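Long-range contact in putative uncharacterized protein (Burkholderia ambifaria, PDB 3W20), which is probably an iron- and 2-oxoglutarate-dependent dioxygenase acting on N-substituted L-amino acids, and holds a zinc ion at its metal site in this crystal: residues A[34-39]-A[239-244]. Numbering follows the deposited sequence.
Sequences EADAIV and LFQSKN
Ile38 and Leu239 exchange a pair of backbone hydrogen bonds and fix an antiparallel join in the double-stranded beta-helix (DSBH) fold, where strand 37-41 lies beside strand 236-241. Both bonds, Ile38 N to Leu239 O and Leu239 N to Ile38 O, are 2.8 Å long. The next pair, Ala37 and Phe240, is non-hydrogen-bonded, and the backbones close in so far that Ala37 CA lies 3.2 Å from Leu239 O in a CA-H...O contact. This is the tight part, and its two faces differ. Ile38 and Leu239 share one face, where both meet Leu30 of helix 23-31; on the other, Ala37 CB rests 3.9 Å from Phe240 CB. Phe240 CG sits between its backbone N and carbonyl carbon (chi1 61°), a torsion that turns the ring away from 34-39 and sets it edge-to-face with the zinc ligand His246. Strand 236-241 thus illustrates how a DSBH strand can pack a second-shell ring against a metal ligand.

From Asp36 towards the loop the fit becomes looser and more polar, though still buried. Asp36 and Ala37 both face Met10 of strand 4-10 in a classic beta bulge. Gln241 N still reaches Asp36 O, but the Gln241 side chain, extended beyond CG, carries NE2 on to Ala35 O at 3.0 Å, an acceptor almost in its amide plane. Asp33 OD1 also accepts from NE2, while Arg176 and Arg199 donate to OE1, so partners at both ends should hold the amide against flipping. The Asp36 carboxylate, tied to Arg11 and Phe12 N, makes no direct bond to that amide. Instead a water bridges the two segments, giving a hydrogen to Asp36 OD1 at 2.8 Å and accepting one from Asn244 ND2 at 2.7 Å.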
ATOM      1  N   GLU A  34     -10.404   1.874 -33.334  1.00 16.75           N
ATOM      2  CA  GLU A  34     -10.153   1.725 -34.796  1.00 18.77           C
ATOM      3  C   GLU A  34      -9.229   0.505 -35.095  1.00 19.81           C
ATOM      4  O   GLU A  34      -8.945   0.192 -36.250  1.00 22.33           O
ATOM      5  CB  GLU A  34      -9.491   2.986 -35.342  1.00 19.82           C
ATOM      6  CG  GLU A  34     -10.519   4.139 -35.503  1.00 25.71           C
ATOM      7  CD  GLU A  34      -9.855   5.507 -35.627  1.00 30.17           C
ATOM      8  OE1 GLU A  34      -8.612   5.539 -35.747  1.00 33.19           O
ATOM      9  OE2 GLU A  34     -10.575   6.549 -35.611  1.00 28.17           O
ATOM     10  N   ALA A  35      -8.738  -0.129 -34.054  1.00 17.32           N
ATOM     11  CA  ALA A  35      -7.920  -1.342 -34.224  1.00 17.71           C
ATOM     12  C   ALA A  35      -8.119  -2.226 -32.981  1.00 15.74           C
ATOM     13  O   ALA A  35      -8.439  -1.723 -31.899  1.00 14.95           O
ATOM     14  CB  ALA A  35      -6.467  -0.958 -34.339  1.00 20.43           C
ATOM     15  N   ASP A  36      -7.940  -3.548 -33.130  1.00 14.72           N
ATOM     16  CA  ASP A  36      -7.945  -4.381 -31.971  1.00 15.35           C
ATOM     17  C   ASP A  36      -6.514  -4.623 -31.437  1.00 14.36           C
ATOM     18  O   ASP A  36      -6.312  -4.785 -30.253  1.00 13.53           O
ATOM     19  CB  ASP A  36      -8.676  -5.659 -32.348  1.00 14.45           C
ATOM     20  CG  ASP A  36     -10.080  -5.370 -32.822  1.00 19.13           C
ATOM     21  OD1 ASP A  36     -10.809  -4.754 -32.033  1.00 19.48           O
ATOM     22  OD2 ASP A  36     -10.405  -5.584 -34.020  1.00 18.72           O
ATOM     23  N   ALA A  37      -5.552  -4.715 -32.324  1.00 14.20           N
ATOM     24  CA  ALA A  37      -4.142  -4.828 -31.957  1.00 14.11           C
ATOM     25  C   ALA A  37      -3.277  -4.154 -32.971  1.00 14.52           C
ATOM     26  O   ALA A  37      -3.627  -4.034 -34.158  1.00 17.83           O
ATOM     27  CB  ALA A  37      -3.716  -6.298 -31.798  1.00 14.72           C
ATOM     28  N   ILE A  38      -2.145  -3.692 -32.512  1.00 14.89           N
ATOM     29  CA  ILE A  38      -1.113  -3.049 -33.361  1.00 13.52           C
ATOM     30  C   ILE A  38       0.225  -3.614 -32.927  1.00 15.19           C
ATOM     31  O   ILE A  38       0.597  -3.633 -31.712  1.00 15.50           O
ATOM     32  CB  ILE A  38      -1.113  -1.541 -33.234  1.00 13.78           C
ATOM     33  CG1 ILE A  38      -2.505  -0.994 -33.645  1.00 13.28           C
ATOM     34  CG2 ILE A  38      -0.093  -0.909 -34.245  1.00 16.15           C
ATOM     35  CD1 ILE A  38      -2.580   0.560 -33.602  1.00 13.72           C
ATOM     36  N   VAL A  39       0.986  -4.070 -33.927  1.00 15.89           N
ATOM     37  CA  VAL A  39       2.340  -4.560 -33.651  1.00 15.83           C
ATOM     38  C   VAL A  39       3.374  -3.671 -34.332  1.00 15.36           C
ATOM     39  O   VAL A  39       3.287  -3.443 -35.548  1.00 19.74           O
ATOM     40  CB  VAL A  39       2.524  -6.011 -34.109  1.00 14.78           C
ATOM     41  CG1 VAL A  39       3.978  -6.417 -33.797  1.00 17.50           C
ATOM     42  CG2 VAL A  39       1.566  -6.941 -33.346  1.00 13.93           C
ATOM     43  N   LEU A 239       0.521  -3.734 -28.942  1.00 15.34           N
ATOM     44  CA  LEU A 239      -0.423  -2.873 -28.231  1.00 13.98           C
ATOM     45  C   LEU A 239      -1.813  -3.436 -28.566  1.00 13.83           C
ATOM     46  O   LEU A 239      -2.078  -3.771 -29.757  1.00 15.79           O
ATOM     47  CB  LEU A 239      -0.293  -1.479 -28.725  1.00 16.25           C
ATOM     48  CG  LEU A 239       1.099  -0.832 -28.549  1.00 17.72           C
ATOM     49  CD1 LEU A 239       1.100   0.431 -29.374  1.00 18.01           C
ATOM     50  CD2 LEU A 239       1.143  -0.506 -27.063  1.00 18.45           C
ATOM     51  N   PHE A 240      -2.627  -3.744 -27.552  1.00 12.85           N
ATOM     52  CA  PHE A 240      -3.878  -4.331 -27.853  1.00 12.54           C
ATOM     53  C   PHE A 240      -4.944  -3.976 -26.838  1.00 12.71           C
ATOM     54  O   PHE A 240      -4.632  -3.532 -25.718  1.00 13.11           O
ATOM     55  CB  PHE A 240      -3.806  -5.898 -27.873  1.00 12.24           C
ATOM     56  CG  PHE A 240      -3.394  -6.507 -26.560  1.00 14.78           C
ATOM     57  CD1 PHE A 240      -4.313  -7.213 -25.763  1.00 14.47           C
ATOM     58  CD2 PHE A 240      -2.053  -6.435 -26.143  1.00 15.87           C
ATOM     59  CE1 PHE A 240      -3.895  -7.772 -24.526  1.00 15.85           C
ATOM     60  CE2 PHE A 240      -1.641  -6.981 -24.916  1.00 15.15           C
ATOM     61  CZ  PHE A 240      -2.541  -7.672 -24.124  1.00 15.87           C
ATOM     62  N   GLN A 241      -6.200  -4.211 -27.246  1.00 12.87           N
ATOM     63  CA  GLN A 241      -7.305  -3.922 -26.292  1.00 12.70           C
ATOM     64  C   GLN A 241      -7.390  -5.062 -25.293  1.00 13.71           C
ATOM     65  O   GLN A 241      -7.808  -6.230 -25.617  1.00 13.81           O
ATOM     66  CB  GLN A 241      -8.643  -3.658 -27.017  1.00 13.56           C
ATOM     67  CG  GLN A 241      -8.564  -2.435 -27.870  1.00 12.81           C
ATOM     68  CD  GLN A 241      -9.977  -1.941 -28.258  1.00 14.59           C
ATOM     69  OE1 GLN A 241     -10.869  -1.914 -27.400  1.00 15.12           O
ATOM     70  NE2 GLN A 241     -10.185  -1.571 -29.492  1.00 13.73           N
ATOM     71  N   SER A 242      -7.047  -4.794 -24.010  1.00 11.40           N
ATOM     72  CA  SER A 242      -6.806  -5.918 -23.118  1.00 12.03           C
ATOM     73  C   SER A 242      -8.098  -6.542 -22.542  1.00 13.96           C
ATOM     74  O   SER A 242      -8.051  -7.607 -21.922  1.00 12.77           O
ATOM     75  CB  SER A 242      -5.813  -5.534 -22.018  1.00 12.67           C
ATOM     76  OG  SER A 242      -6.427  -4.647 -21.073  1.00 13.00           O
ATOM     77  N   LYS A 243      -9.265  -5.891 -22.788  1.00 11.91           N
ATOM     78  CA  LYS A 243     -10.529  -6.526 -22.366  1.00 12.02           C
ATOM     79  C   LYS A 243     -10.926  -7.777 -23.215  1.00 11.56           C
ATOM     80  O   LYS A 243     -11.802  -8.559 -22.762  1.00 13.07           O
ATOM     81  CB  LYS A 243     -11.632  -5.449 -22.366  1.00 12.34           C
ATOM     82  CG  LYS A 243     -11.469  -4.650 -21.060  1.00 11.95           C
ATOM     83  CD  LYS A 243     -12.593  -3.626 -20.967  1.00 12.38           C
ATOM     84  CE  LYS A 243     -14.038  -4.156 -20.985  1.00 11.22           C
ATOM     85  NZ  LYS A 243     -14.287  -5.185 -19.883  1.00 11.42           N
ATOM     86  N   ASN A 244     -10.373  -7.854 -24.440  1.00 13.49           N
ATOM     87  CA  ASN A 244     -10.595  -9.054 -25.308  1.00 13.64           C
ATOM     88  C   ASN A 244      -9.873 -10.205 -24.663  1.00 14.17           C
ATOM     89  O   ASN A 244      -8.719 -10.055 -24.229  1.00 14.14           O
ATOM     90  CB  ASN A 244     -10.027  -8.787 -26.681  1.00 14.47           C
ATOM     91  CG  ASN A 244     -10.694  -7.607 -27.355  1.00 18.95           C
ATOM     92  OD1 ASN A 244     -11.855  -7.500 -27.376  1.00 23.05           O
ATOM     93  ND2 ASN A 244      -9.932  -6.823 -28.020  1.00 27.06           N
TER
HETATM   94  O   HOH W   1     -11.092  -4.743 -29.263  1.00 15.45           O